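PDB 3E38: two-domain protein containing predicted PHP-like metal-dependent phosphoesterase from Bacteroides vulgatus ATCC 8482, which binds zinc and is probably a metal-dependent phosphoesterase of the PHP type, possibly a nucleic acid exonuclease, joined to an Ig-like domain. Local coordinates for residues 248-253 with 327-332; 213-218 with 236-241; 29-34 with 194-199; 38-43 with 82-87; 273-278 with 304-309. One frame throughout, in Å; residues are numbered along the deposited sequence.

Contact 1 of 5, residues 248-253 with 327-332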
# COMPACT_ATOMS: atom_id res chain seq x y z
N ASP B 248 -0.19 26.05 24.86
CA ASP B 248 -1.36 26.02 25.74
C ASP B 248 -2.48 25.19 25.13
O ASP B 248 -3.45 24.86 25.78
CB ASP B 248 -1.86 27.41 26.07
CG ASP B 248 -2.43 28.12 24.86
OD1 ASP B 248 -2.76 27.45 23.84
OD2 ASP B 248 -2.55 29.34 24.92
N LEU B 249 -2.31 24.87 23.87
CA LEU B 249 -3.25 24.03 23.15
C LEU B 249 -2.65 22.65 22.90
O LEU B 249 -3.33 21.63 23.07
CB LEU B 249 -3.66 24.68 21.83
CG LEU B 249 -4.70 25.80 21.89
CD1 LEU B 249 -4.97 26.29 20.50
CD2 LEU B 249 -5.97 25.30 22.58
N LEU B 250 -1.37 22.62 22.53
CA LEU B 250 -0.68 21.35 22.19
C LEU B 250 -0.46 20.50 23.43
O LEU B 250 -0.60 19.27 23.41
CB LEU B 250 0.64 21.57 21.42
CG LEU B 250 0.50 21.34 19.90
CD1 LEU B 250 -0.74 21.99 19.27
CD2 LEU B 250 1.81 21.72 19.16
N ARG B 251 -0.17 21.17 24.53
CA ARG B 251 0.08 20.45 25.77
C ARG B 251 -1.14 19.62 26.14
O ARG B 251 -1.02 18.41 26.31
CB ARG B 251 0.46 21.40 26.92
CG ARG B 251 0.54 20.71 28.27
CD ARG B 251 1.12 21.68 29.32
NE ARG B 251 2.35 22.28 28.80
CZ ARG B 251 3.52 21.64 28.73
NH1 ARG B 251 3.61 20.40 29.19
NH2 ARG B 251 4.61 22.22 28.22
N PRO B 252 -2.32 20.25 26.29
CA PRO B 252 -3.46 19.43 26.67
C PRO B 252 -3.89 18.43 25.61
O PRO B 252 -4.57 17.45 25.94
CB PRO B 252 -4.59 20.47 26.86
CG PRO B 252 -4.11 21.72 26.19
CD PRO B 252 -2.62 21.68 26.42
N PHE B 253 -3.49 18.70 24.38
CA PHE B 253 -3.87 17.83 23.21
C PHE B 253 -3.05 16.56 23.29
O PHE B 253 -3.54 15.45 23.16
CB PHE B 253 -3.68 18.58 21.88
CG PHE B 253 -4.15 17.83 20.67
CD1 PHE B 253 -5.50 17.72 20.38
CD2 PHE B 253 -3.23 17.27 19.79
CE1 PHE B 253 -5.94 17.04 19.24
CE2 PHE B 253 -3.68 16.57 18.66
CZ PHE B 253 -5.04 16.46 18.39
N THR B 327 8.96 16.11 19.89
CA THR B 327 9.67 16.82 18.82
C THR B 327 8.82 17.23 17.64
O THR B 327 9.17 18.18 16.94
CB THR B 327 10.89 15.97 18.25
OG1 THR B 327 10.42 14.76 17.65
CG2 THR B 327 11.92 15.65 19.34
N ASN B 328 7.71 16.53 17.41
CA ASN B 328 6.89 16.85 16.25
C ASN B 328 5.63 17.66 16.60
O ASN B 328 4.76 17.86 15.79
CB ASN B 328 6.54 15.60 15.42
CG ASN B 328 5.73 14.59 16.17
OD1 ASN B 328 5.99 14.35 17.32
ND2 ASN B 328 4.79 13.91 15.47
N PHE B 329 5.56 18.08 17.86
CA PHE B 329 4.50 18.99 18.34
C PHE B 329 5.17 20.33 18.49
O PHE B 329 5.68 20.69 19.57
CB PHE B 329 3.89 18.54 19.65
CG PHE B 329 2.72 17.58 19.47
CD1 PHE B 329 2.62 16.78 18.35
CD2 PHE B 329 1.75 17.47 20.45
CE1 PHE B 329 1.57 15.92 18.20
CE2 PHE B 329 0.68 16.60 20.30
CZ PHE B 329 0.60 15.83 19.19
N ILE B 330 5.15 21.08 17.39
CA ILE B 330 5.87 22.36 17.29
C ILE B 330 5.15 23.52 17.94
O ILE B 330 4.08 23.92 17.48
CB ILE B 330 6.19 22.71 15.85
CG1 ILE B 330 6.87 21.52 15.15
CG2 ILE B 330 7.06 23.97 15.83
CD1 ILE B 330 8.24 21.07 15.77
N VAL B 331 5.77 24.07 18.98
CA VAL B 331 5.19 25.14 19.78
C VAL B 331 5.82 26.50 19.45
O VAL B 331 5.30 27.58 19.76
CB VAL B 331 5.24 24.78 21.32
CG1 VAL B 331 4.52 23.41 21.58
CG2 VAL B 331 6.70 24.80 21.92
N ALA B 332 6.95 26.40 18.79
CA ALA B 332 7.74 27.54 18.29
C ALA B 332 8.69 27.01 17.20
O ALA B 332 8.99 25.82 17.17
CB ALA B 332 8.55 28.23 19.41
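Phe329 lies against Leu250 and Phe253 where helix 247-257, which leads from the large sheet of the PHP-like part into the Ig-like beta sandwich, packs on a corner of that sandwich. The chain turns at 327 to 329, and the corner is tied to the sandwich by Asn328, whose side chain bonds to Lys283 N and Val281 O. Next comes Phe329, whose CB sits 3.8 Å from Leu250 CD2. Its CG stands opposite the carbonyl carbon (chi1 -88°), and this sends the ring towards the helix, where CD2 comes within 4.1 Å of Leu250 CG. Farther out, Phe329 CE2 reaches the edge of the Phe253 ring, close to its plane, 4.0 Å from Phe253 CD2. The two phenylalanine side chains cross at about a right angle, and Leu243 of strand 242-244 touches both. Ile330 turns its side chain away and offers its backbone instead: its carbonyl O is 3.6 Å from the methyl Leu250 CD2, a van der Waals contact. Leu250 departs from a staggered first torsion (chi1 -101°), and its CD2 branch touches Phe329, Ile330 and Val331. At Val331 the strand enters a classic beta bulge, in which Val331 and Ala332 both face Lys335. Leu337 of strand 335-342 touches Phe329 and Val331 and so joins the same apolar cluster. The helix is kinked at Pro252, yet Leu250 and Phe253 still point to the same partner. The last touch is made by Val331 CG1, the branch opposite the carbonyl carbon, which stops 4.0 Å from Leu250 CD2.

Contact 2 of 5, residues 213-218 with 236-241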
# COMPACT_ATOMS: atom_id res chain seq x y z
N MSE B 213 -3.60 20.30 6.69
CA MSE B 213 -4.88 20.83 7.12
C MSE B 213 -4.82 21.54 8.44
O MSE B 213 -3.77 21.70 9.00
CB MSE B 213 -5.87 19.67 7.24
CG MSE B 213 -5.53 18.69 8.38
SE MSE B 213 -6.77 17.17 8.45
CE MSE B 213 -6.19 16.31 6.80
N THR B 214 -5.98 21.96 8.91
CA THR B 214 -6.07 22.67 10.22
C THR B 214 -7.04 22.01 11.17
O THR B 214 -8.18 21.68 10.83
CB THR B 214 -6.50 24.16 10.08
OG1 THR B 214 -5.64 24.83 9.18
CG2 THR B 214 -6.49 24.87 11.41
N PHE B 215 -6.53 21.73 12.35
CA PHE B 215 -7.38 21.27 13.44
C PHE B 215 -7.97 22.53 14.09
O PHE B 215 -7.23 23.44 14.54
CB PHE B 215 -6.63 20.45 14.51
CG PHE B 215 -6.15 19.13 14.04
CD1 PHE B 215 -6.66 18.57 12.88
CD2 PHE B 215 -5.26 18.38 14.82
CE1 PHE B 215 -6.22 17.33 12.44
CE2 PHE B 215 -4.82 17.13 14.40
CZ PHE B 215 -5.30 16.61 13.21
N VAL B 216 -9.31 22.57 14.11
CA VAL B 216 -10.06 23.67 14.72
C VAL B 216 -10.85 23.18 15.94
O VAL B 216 -11.69 22.28 15.85
CB VAL B 216 -11.03 24.37 13.70
CG1 VAL B 216 -11.69 25.62 14.31
CG2 VAL B 216 -10.29 24.76 12.40
N PHE B 217 -10.57 23.81 17.08
CA PHE B 217 -11.22 23.43 18.35
C PHE B 217 -12.40 24.34 18.63
O PHE B 217 -12.29 25.42 19.24
CB PHE B 217 -10.21 23.41 19.50
CG PHE B 217 -8.95 22.68 19.15
CD1 PHE B 217 -8.91 21.30 19.14
CD2 PHE B 217 -7.80 23.37 18.81
CE1 PHE B 217 -7.75 20.63 18.82
CE2 PHE B 217 -6.67 22.71 18.50
CZ PHE B 217 -6.64 21.33 18.50
N ALA B 218 -13.53 23.85 18.17
CA ALA B 218 -14.80 24.55 18.13
C ALA B 218 -15.74 24.12 19.24
O ALA B 218 -15.65 23.01 19.73
CB ALA B 218 -15.47 24.31 16.72
N ALA B 236 -4.58 24.41 15.27
CA ALA B 236 -3.25 23.79 15.13
C ALA B 236 -3.16 23.29 13.71
O ALA B 236 -4.12 22.71 13.18
CB ALA B 236 -3.02 22.64 16.12
N ALA B 237 -2.02 23.56 13.08
CA ALA B 237 -1.75 23.06 11.73
C ALA B 237 -1.12 21.64 11.75
O ALA B 237 -0.18 21.34 12.46
CB ALA B 237 -0.88 24.05 10.94
N TYR B 238 -1.71 20.78 10.94
CA TYR B 238 -1.31 19.40 10.78
C TYR B 238 -0.72 19.22 9.41
O TYR B 238 -1.39 19.27 8.40
CB TYR B 238 -2.52 18.52 10.93
CG TYR B 238 -2.24 17.03 10.89
CD1 TYR B 238 -1.07 16.49 11.42
CD2 TYR B 238 -3.18 16.16 10.37
CE1 TYR B 238 -0.85 15.15 11.38
CE2 TYR B 238 -2.95 14.83 10.35
CZ TYR B 238 -1.80 14.31 10.85
OH TYR B 238 -1.60 12.92 10.83
N PHE B 239 0.57 18.98 9.44
CA PHE B 239 1.44 18.96 8.29
C PHE B 239 2.36 17.78 8.33
O PHE B 239 3.25 17.70 9.18
CB PHE B 239 2.29 20.24 8.34
CG PHE B 239 3.38 20.28 7.31
CD1 PHE B 239 3.09 20.62 5.99
CD2 PHE B 239 4.67 19.95 7.64
CE1 PHE B 239 4.06 20.63 5.06
CE2 PHE B 239 5.65 19.99 6.69
CZ PHE B 239 5.34 20.34 5.41
N HIS B 240 2.16 16.83 7.41
CA HIS B 240 3.01 15.68 7.40
C HIS B 240 2.88 15.09 8.80
O HIS B 240 1.77 14.83 9.24
CB HIS B 240 4.44 16.12 7.06
CG HIS B 240 4.60 16.51 5.61
ND1 HIS B 240 5.82 16.69 5.00
CD2 HIS B 240 3.68 16.68 4.63
CE1 HIS B 240 5.64 17.03 3.73
NE2 HIS B 240 4.34 17.03 3.47
N GLU B 241 4.00 14.93 9.49
CA GLU B 241 4.03 14.33 10.85
C GLU B 241 4.03 15.38 11.92
O GLU B 241 4.03 15.08 13.13
CB GLU B 241 5.25 13.37 11.04
CG GLU B 241 5.13 12.11 10.18
CD GLU B 241 6.20 11.04 10.45
OE1 GLU B 241 7.22 11.30 11.16
OE2 GLU B 241 6.01 9.91 9.93
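Phe215 and Tyr238 form the apolar centre of this antiparallel strand pair, on the face they share with Met213 and Ala236. Phe215 CZ comes within 3.6 Å of Tyr238 CD2, and the ring planes are inclined by 36°, an oblique meeting. Tyr238 CB lies over one face of the Phe215 ring, offset toward its rim, in a CH-pi contact 4.2 Å from the centroid. With CG opposite its backbone N (chi1 -176°), the tyrosine runs alongside Met213, a selenomethionine, whose CG is 3.9 Å from Tyr238 CB and lies at the edge of the tyrosine ring, near its plane. At the far end the Phe217 ring reaches back to Ala236, with Phe217 CE2 4.4 Å from Ala236 CB.

The backbones beneath are joined by four hydrogen bonds. Met213 and Tyr238 exchange two of 3.0 Å, Met213 N to Tyr238 O and Tyr238 N to Met213 O. Phe215 and Ala236 exchange another pair, of which Phe215 N to Ala236 O is the shorter at 2.7 Å. Between them Thr214 and Ala237 form a non-hydrogen-bonded pair facing the other way, where Thr214 OG1 bonds to Gly191 O. Strand 17-22 flanks 213-218 and strand 242-244 flanks 235-239 in the large mixed sheet. Leu243 packs on Phe215, Ala236 and Tyr238, while Val168 of strand 165-170 meets Ala237 on the other face.

Contact 3 of 5, residues 29-34 with 194-199. With ZN (zinc ion), chain J; ZN (zinc ion), chain I.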
# COMPACT_ATOMS: atom_id res chain seq x y z
N PHE B 29 -12.52 26.58 -11.87
CA PHE B 29 -13.17 27.90 -11.91
C PHE B 29 -12.11 28.96 -11.61
O PHE B 29 -12.35 30.15 -11.72
CB PHE B 29 -14.43 27.95 -11.05
CG PHE B 29 -15.65 27.32 -11.73
CD1 PHE B 29 -15.87 25.96 -11.70
CD2 PHE B 29 -16.57 28.09 -12.37
CE1 PHE B 29 -16.94 25.39 -12.35
CE2 PHE B 29 -17.65 27.54 -13.04
CZ PHE B 29 -17.84 26.17 -13.00
N SER B 30 -10.92 28.46 -11.27
CA SER B 30 -9.68 29.28 -11.27
C SER B 30 -8.64 28.40 -11.96
O SER B 30 -8.86 28.00 -13.09
CB SER B 30 -9.17 29.83 -9.91
OG SER B 30 -9.16 28.87 -8.89
N ASP B 31 -7.58 28.05 -11.24
CA ASP B 31 -6.42 27.29 -11.79
C ASP B 31 -6.37 25.85 -11.28
O ASP B 31 -5.45 25.12 -11.53
CB ASP B 31 -5.07 28.02 -11.55
CG ASP B 31 -4.71 28.17 -10.07
OD1 ASP B 31 -5.62 28.00 -9.26
OD2 ASP B 31 -3.53 28.50 -9.71
N GLY B 32 -7.38 25.47 -10.55
CA GLY B 32 -7.55 24.09 -10.12
C GLY B 32 -7.85 23.18 -11.30
O GLY B 32 -8.20 23.64 -12.38
N LEU B 33 -7.81 21.87 -11.08
CA LEU B 33 -7.94 20.91 -12.19
C LEU B 33 -9.08 19.95 -12.10
O LEU B 33 -9.20 19.04 -12.92
CB LEU B 33 -6.62 20.13 -12.37
CG LEU B 33 -5.44 20.89 -12.95
CD1 LEU B 33 -4.19 20.11 -12.68
CD2 LEU B 33 -5.60 21.18 -14.50
N VAL B 34 -9.95 20.18 -11.13
CA VAL B 34 -11.15 19.36 -10.91
C VAL B 34 -12.43 20.19 -10.88
O VAL B 34 -12.44 21.39 -10.55
CB VAL B 34 -11.04 18.55 -9.60
CG1 VAL B 34 -9.87 17.57 -9.69
CG2 VAL B 34 -10.93 19.47 -8.31
N ASP B 194 -4.11 23.92 -0.42
CA ASP B 194 -3.87 24.75 -1.59
C ASP B 194 -3.92 23.83 -2.82
O ASP B 194 -3.25 24.03 -3.83
CB ASP B 194 -2.53 25.51 -1.47
CG ASP B 194 -2.47 26.72 -2.39
OD1 ASP B 194 -3.41 26.84 -3.22
OD2 ASP B 194 -1.54 27.58 -2.26
N ILE B 195 -4.76 22.81 -2.70
CA ILE B 195 -4.89 21.78 -3.76
C ILE B 195 -5.41 22.30 -5.08
O ILE B 195 -6.38 23.02 -5.12
CB ILE B 195 -5.74 20.56 -3.26
CG1 ILE B 195 -5.60 19.40 -4.24
CG2 ILE B 195 -7.19 20.96 -2.91
CD1 ILE B 195 -4.21 18.70 -4.13
N HIS B 196 -4.69 21.95 -6.16
CA HIS B 196 -5.07 22.23 -7.57
C HIS B 196 -5.36 20.94 -8.31
O HIS B 196 -6.34 20.81 -9.03
CB HIS B 196 -4.01 23.02 -8.35
CG HIS B 196 -3.77 24.41 -7.82
ND1 HIS B 196 -3.27 24.65 -6.56
CD2 HIS B 196 -3.92 25.63 -8.41
CE1 HIS B 196 -3.14 25.96 -6.38
NE2 HIS B 196 -3.51 26.58 -7.49
N GLN B 197 -4.51 19.96 -8.07
CA GLN B 197 -4.62 18.66 -8.71
C GLN B 197 -5.69 17.83 -8.02
O GLN B 197 -6.22 18.26 -7.02
CB GLN B 197 -3.30 17.90 -8.58
CG GLN B 197 -2.13 18.49 -9.28
CD GLN B 197 -2.15 18.25 -10.78
OE1 GLN B 197 -2.97 17.50 -11.31
NE2 GLN B 197 -1.24 18.91 -11.48
N PRO B 198 -6.04 16.68 -8.58
CA PRO B 198 -6.82 15.77 -7.72
C PRO B 198 -6.01 15.50 -6.43
O PRO B 198 -4.77 15.57 -6.44
CB PRO B 198 -7.01 14.51 -8.61
CG PRO B 198 -6.97 15.08 -10.04
CD PRO B 198 -5.91 16.18 -9.95
N ILE B 199 -6.70 15.30 -5.30
CA ILE B 199 -6.01 15.17 -4.02
C ILE B 199 -5.02 13.99 -4.04
O ILE B 199 -3.90 14.08 -3.55
CB ILE B 199 -7.03 15.07 -2.82
CG1 ILE B 199 -6.36 15.38 -1.48
CG2 ILE B 199 -7.76 13.71 -2.79
CD1 ILE B 199 -5.89 16.90 -1.29
ZN ZN J . -3.60 28.64 -7.91
ZN ZN I . -4.11 29.13 -3.77
O HOH W 1 -2.41 30.16 -3.05
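His196 and Asp31 share a zinc ion at the metal centre of the PHP-like domain, each carried by a loop that follows a strand of the large sheet. The histidine side chain begins against backbone: its CB is 4.1 Å from Gly32 CA. The ring then extends with Asp31 O near its plane at the edge. On one side of the ring ND1 makes a weak hydrogen bond to Asp194 O, which may help to set the ring's rotation; on the other, CD2 lies 3.0 Å from Asp31 OD1. At the tip NE2 binds the zinc at 2.1 Å. Asp31 grips the same ion unevenly, with OD2 at 1.8 Å and OD1 at 2.5 Å, its carboxylate turned 75° from the imidazole plane. His56 also binds this zinc, while Asp194 OD1 binds a second one together with His24, His26 and Glu93. Segment 194-199 thus supplies ligands to two zinc ions. Behind the metals the loops are joined by a hydrogen bond of 2.7 Å from Leu33 N to His196 O. Leu33 runs alongside Gln197, and next to it Val34 CG1 rests 3.8 Å from Pro198 CG.

Contact 4 of 5, residues 38-43 with 82-87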
# COMPACT_ATOMS: atom_id res chain seq x y z
N VAL B 38 -15.88 17.71 -6.80
CA VAL B 38 -14.84 16.77 -6.42
C VAL B 38 -14.22 17.20 -5.10
O VAL B 38 -13.82 16.35 -4.31
CB VAL B 38 -13.73 16.71 -7.48
CG1 VAL B 38 -12.58 15.82 -7.05
CG2 VAL B 38 -14.29 16.26 -8.77
N ARG B 39 -14.12 18.50 -4.86
CA ARG B 39 -13.47 18.94 -3.63
C ARG B 39 -14.30 18.52 -2.41
O ARG B 39 -13.77 18.38 -1.30
CB ARG B 39 -13.22 20.45 -3.56
CG ARG B 39 -12.21 21.01 -4.56
CD ARG B 39 -10.90 20.27 -4.47
NE ARG B 39 -9.91 20.82 -5.40
CZ ARG B 39 -8.89 20.14 -5.91
NH1 ARG B 39 -8.70 18.86 -5.59
NH2 ARG B 39 -8.04 20.73 -6.73
N VAL B 40 -15.58 18.31 -2.67
CA VAL B 40 -16.53 17.98 -1.62
C VAL B 40 -16.41 16.49 -1.38
O VAL B 40 -16.44 16.05 -0.25
CB VAL B 40 -18.04 18.40 -1.94
CG1 VAL B 40 -18.98 17.88 -0.83
CG2 VAL B 40 -18.18 19.94 -2.13
N ASP B 41 -16.32 15.73 -2.47
CA ASP B 41 -16.11 14.29 -2.38
C ASP B 41 -14.83 13.94 -1.63
O ASP B 41 -14.79 13.00 -0.84
CB ASP B 41 -15.96 13.66 -3.74
CG ASP B 41 -17.23 13.74 -4.55
OD1 ASP B 41 -18.29 13.71 -3.90
OD2 ASP B 41 -17.14 13.86 -5.79
N GLU B 42 -13.78 14.69 -1.93
CA GLU B 42 -12.47 14.44 -1.33
C GLU B 42 -12.47 14.71 0.16
O GLU B 42 -11.93 13.93 0.92
CB GLU B 42 -11.42 15.32 -1.97
CG GLU B 42 -11.15 14.96 -3.46
CD GLU B 42 -10.20 15.97 -4.13
OE1 GLU B 42 -10.10 17.14 -3.65
OE2 GLU B 42 -9.59 15.59 -5.15
N ALA B 43 -13.10 15.81 0.55
CA ALA B 43 -13.17 16.23 1.97
C ALA B 43 -13.89 15.18 2.77
O ALA B 43 -13.45 14.74 3.81
CB ALA B 43 -13.85 17.61 2.14
N GLU B 82 -24.03 19.57 1.48
CA GLU B 82 -25.15 19.37 2.41
C GLU B 82 -25.38 17.89 2.53
O GLU B 82 -25.47 17.35 3.63
CB GLU B 82 -26.42 20.07 1.91
CG GLU B 82 -27.70 19.77 2.71
CD GLU B 82 -28.94 20.44 2.12
N LYS B 83 -25.47 17.23 1.39
CA LYS B 83 -25.75 15.79 1.39
C LYS B 83 -24.68 15.06 2.18
O LYS B 83 -24.97 14.14 2.86
CB LYS B 83 -25.82 15.15 -0.02
CG LYS B 83 -26.89 15.69 -0.95
N LEU B 84 -23.44 15.52 2.13
CA LEU B 84 -22.32 14.76 2.71
C LEU B 84 -21.88 15.29 4.03
O LEU B 84 -20.86 14.85 4.60
CB LEU B 84 -21.11 14.74 1.76
CG LEU B 84 -21.34 13.97 0.45
CD1 LEU B 84 -20.07 13.98 -0.36
CD2 LEU B 84 -21.80 12.56 0.69
N GLY B 85 -22.67 16.23 4.51
CA GLY B 85 -22.43 16.80 5.82
C GLY B 85 -21.16 17.58 5.98
O GLY B 85 -20.65 17.72 7.09
N ILE B 86 -20.64 18.08 4.87
CA ILE B 86 -19.44 18.97 4.88
C ILE B 86 -19.89 20.41 4.95
O ILE B 86 -20.82 20.83 4.24
CB ILE B 86 -18.53 18.78 3.62
CG1 ILE B 86 -18.18 17.30 3.42
CG2 ILE B 86 -17.25 19.67 3.67
CD1 ILE B 86 -17.64 16.57 4.64
N LEU B 87 -19.26 21.15 5.86
CA LEU B 87 -19.48 22.58 6.07
C LEU B 87 -18.71 23.35 5.02
O LEU B 87 -17.50 23.15 4.87
CB LEU B 87 -19.02 23.06 7.48
CG LEU B 87 -19.72 22.46 8.73
CD1 LEU B 87 -19.03 22.91 10.02
CD2 LEU B 87 -21.22 22.77 8.79
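The Asp41 carboxylate meets Leu84 through one oxygen, OD1, which lies 4.0 Å from the methyl CD1; the same oxygen accepts a hydrogen bond from Gln80 NE2 of helix 72-83. The other flat groups belong to the side of helix 36-45 turned from this partner. Here the Arg39 guanidinium is met at its edge, nearly in its plane, by Glu42 in a salt bridge of 2.9 Å from NH1 to OE1, which uses the syn lone pair of OE1. Arg39 NE reaches His26 O as well, and Glu42 has a further partner in Ile199 N. Helix 72-83 ends in a Schellman motif, with Gly85 at positive phi as its C-prime residue, and the chain then turns into strand 87-95, whose Leu87 pairs with strand 50-56. This turn delivers Leu84 and Ile86 to helix 36-45, so that the end of one helix of the PHP-like domain packs aliphatic side chains on another. Val40 CG1, opposite its backbone N (chi1 174°), reaches Leu84 CD1 at 4.1 Å and Ile86 CG1 at 4.4 Å. One turn farther along the helix, Ala43 CB comes 4.3 Å from Ile86 CG2, and Ile51 of the adjoining strand touches both residues.

Contact 5 of 5, residues 273-278 with 304-309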
# COMPACT_ATOMS: atom_id res chain seq x y z
N SER B 273 2.69 1.67 30.74
CA SER B 273 2.18 1.25 29.43
C SER B 273 1.61 2.50 28.81
O SER B 273 0.61 3.03 29.30
CB SER B 273 1.12 0.15 29.48
OG SER B 273 -0.15 0.68 29.87
N ILE B 274 2.26 2.98 27.75
CA ILE B 274 1.80 4.18 27.03
C ILE B 274 1.21 3.82 25.67
O ILE B 274 1.82 3.16 24.86
CB ILE B 274 2.95 5.14 26.85
CG1 ILE B 274 3.62 5.36 28.20
CG2 ILE B 274 2.46 6.44 26.25
CD1 ILE B 274 4.79 6.27 28.13
N THR B 275 -0.01 4.22 25.47
CA THR B 275 -0.69 3.95 24.22
C THR B 275 -1.08 5.21 23.50
O THR B 275 -1.66 6.13 24.08
CB THR B 275 -1.98 3.16 24.47
OG1 THR B 275 -1.66 2.02 25.25
CG2 THR B 275 -2.64 2.74 23.16
N ASN B 276 -0.71 5.22 22.22
CA ASN B 276 -1.05 6.25 21.26
C ASN B 276 -2.42 5.85 20.75
O ASN B 276 -2.60 4.81 20.08
CB ASN B 276 -0.03 6.30 20.12
CG ASN B 276 -0.17 7.52 19.22
OD1 ASN B 276 -1.13 8.26 19.32
ND2 ASN B 276 0.80 7.71 18.32
N VAL B 277 -3.40 6.66 21.11
CA VAL B 277 -4.79 6.36 20.78
C VAL B 277 -5.22 7.18 19.55
O VAL B 277 -6.41 7.32 19.24
CB VAL B 277 -5.72 6.62 22.02
CG1 VAL B 277 -5.29 5.76 23.21
CG2 VAL B 277 -5.71 8.05 22.42
N THR B 278 -4.23 7.70 18.85
CA THR B 278 -4.48 8.54 17.66
C THR B 278 -3.92 7.98 16.37
O THR B 278 -3.35 6.91 16.32
CB THR B 278 -3.93 9.96 17.82
OG1 THR B 278 -2.51 9.96 17.67
CG2 THR B 278 -4.26 10.52 19.22
N HIS B 304 -2.08 4.11 17.24
CA HIS B 304 -2.89 3.03 17.81
C HIS B 304 -2.06 1.87 18.29
O HIS B 304 -2.42 0.73 18.12
CB HIS B 304 -3.92 2.59 16.78
CG HIS B 304 -4.77 3.73 16.29
ND1 HIS B 304 -5.69 4.36 17.09
CD2 HIS B 304 -4.79 4.38 15.10
CE1 HIS B 304 -6.25 5.36 16.42
NE2 HIS B 304 -5.71 5.39 15.21
N THR B 305 -0.93 2.20 18.89
CA THR B 305 0.02 1.21 19.41
C THR B 305 0.34 1.43 20.86
O THR B 305 0.59 2.54 21.27
CB THR B 305 1.33 1.29 18.60
OG1 THR B 305 1.01 1.10 17.22
CG2 THR B 305 2.33 0.22 19.06
N ARG B 306 0.34 0.34 21.62
CA ARG B 306 0.64 0.35 23.06
C ARG B 306 2.06 -0.07 23.32
O ARG B 306 2.54 -1.05 22.80
CB ARG B 306 -0.27 -0.62 23.81
CG ARG B 306 -0.05 -0.64 25.34
CD ARG B 306 -0.87 -1.71 26.02
NE ARG B 306 -0.40 -3.05 25.65
CZ ARG B 306 -0.97 -3.84 24.74
NH1 ARG B 306 -2.06 -3.43 24.11
NH2 ARG B 306 -0.44 -5.05 24.47
N TYR B 307 2.75 0.73 24.11
CA TYR B 307 4.14 0.44 24.47
C TYR B 307 4.32 0.23 25.96
O TYR B 307 3.65 0.87 26.78
CB TYR B 307 5.04 1.59 24.07
CG TYR B 307 5.04 1.85 22.60
CD1 TYR B 307 4.05 2.64 22.01
CD2 TYR B 307 6.02 1.31 21.79
CE1 TYR B 307 4.04 2.87 20.66
CE2 TYR B 307 6.02 1.53 20.42
CZ TYR B 307 5.03 2.31 19.86
OH TYR B 307 5.03 2.55 18.51
N THR B 308 5.24 -0.69 26.28
CA THR B 308 5.66 -0.92 27.67
C THR B 308 6.96 -0.17 27.88
O THR B 308 7.96 -0.38 27.22
CB THR B 308 5.89 -2.38 27.95
OG1 THR B 308 4.78 -3.13 27.46
CG2 THR B 308 6.06 -2.62 29.46
N VAL B 309 6.92 0.74 28.82
CA VAL B 309 8.05 1.60 29.08
C VAL B 309 8.51 1.47 30.52
O VAL B 309 7.76 1.71 31.47
CB VAL B 309 7.65 3.06 28.76
CG1 VAL B 309 8.77 4.03 29.02
CG2 VAL B 309 7.19 3.13 27.32
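Ser273 opens the pairing opposite Thr308, its CA 3.1 Å from Tyr307 O. Ile274 follows with two backbone hydrogen bonds, Ile274 N to Tyr307 O and Tyr307 N to Ile274 O, each 2.7 Å. Its side chain turns to the face that holds Tyr307 and Val309, where CD1 meets Val309 CG2 at 4.0 Å and Leu301 and Met299 of strand 298-301 close in. On the other face Thr275 places OG1, opposite its carbonyl carbon (chi1 -52°), 3.1 Å from the methylene CG of Arg306, whose chain starts extended and bends at chi3. Asn276 N then bonds to Thr305 O. OD1 of Asn276 accepts from both Thr278 N and Thr278 OG1, the former closing an Asx turn, while ND2 is used by Leu280 O and Leu301 O. After Val277 the chain reaches Thr278, whose O lies 3.0 Å above the centre of the His304 ring and takes a weak bond from His304 N; His304 NE2 pairs with Asp279 OD1. Arg4 and Gln3 of a neighbouring subunit pack on residues 304 to 306. Two antiparallel strands of one sheet, their apolar face turned to strand 298-301 of the other, are the pattern of an Ig-like beta sandwich.

In the fold
Contact 2 lies near the centre of the chain and contact 1 adjoins it, both buried: Phe253 touches Phe215 and Phe217, Leu250 meets Ala236, and Asn328 ND2 reaches Glu241 O, so the helix leading to the Ig-like part rests on the large sheet. Contact 1 has no hydrogen bond across it and rests mainly on apolar side chains, whereas contact 2 adds backbone pairing. Contact 5, nested in the loop that contact 1 closes, is also strand pairing but more exposed and more polar. Contacts 3 and 4 adjoin where Arg39 meets Gln197 O; metal coordination in the partly buried first gives way to aliphatic packing in the buried second. Contacts 3, 4 and 5 each reach another subunit.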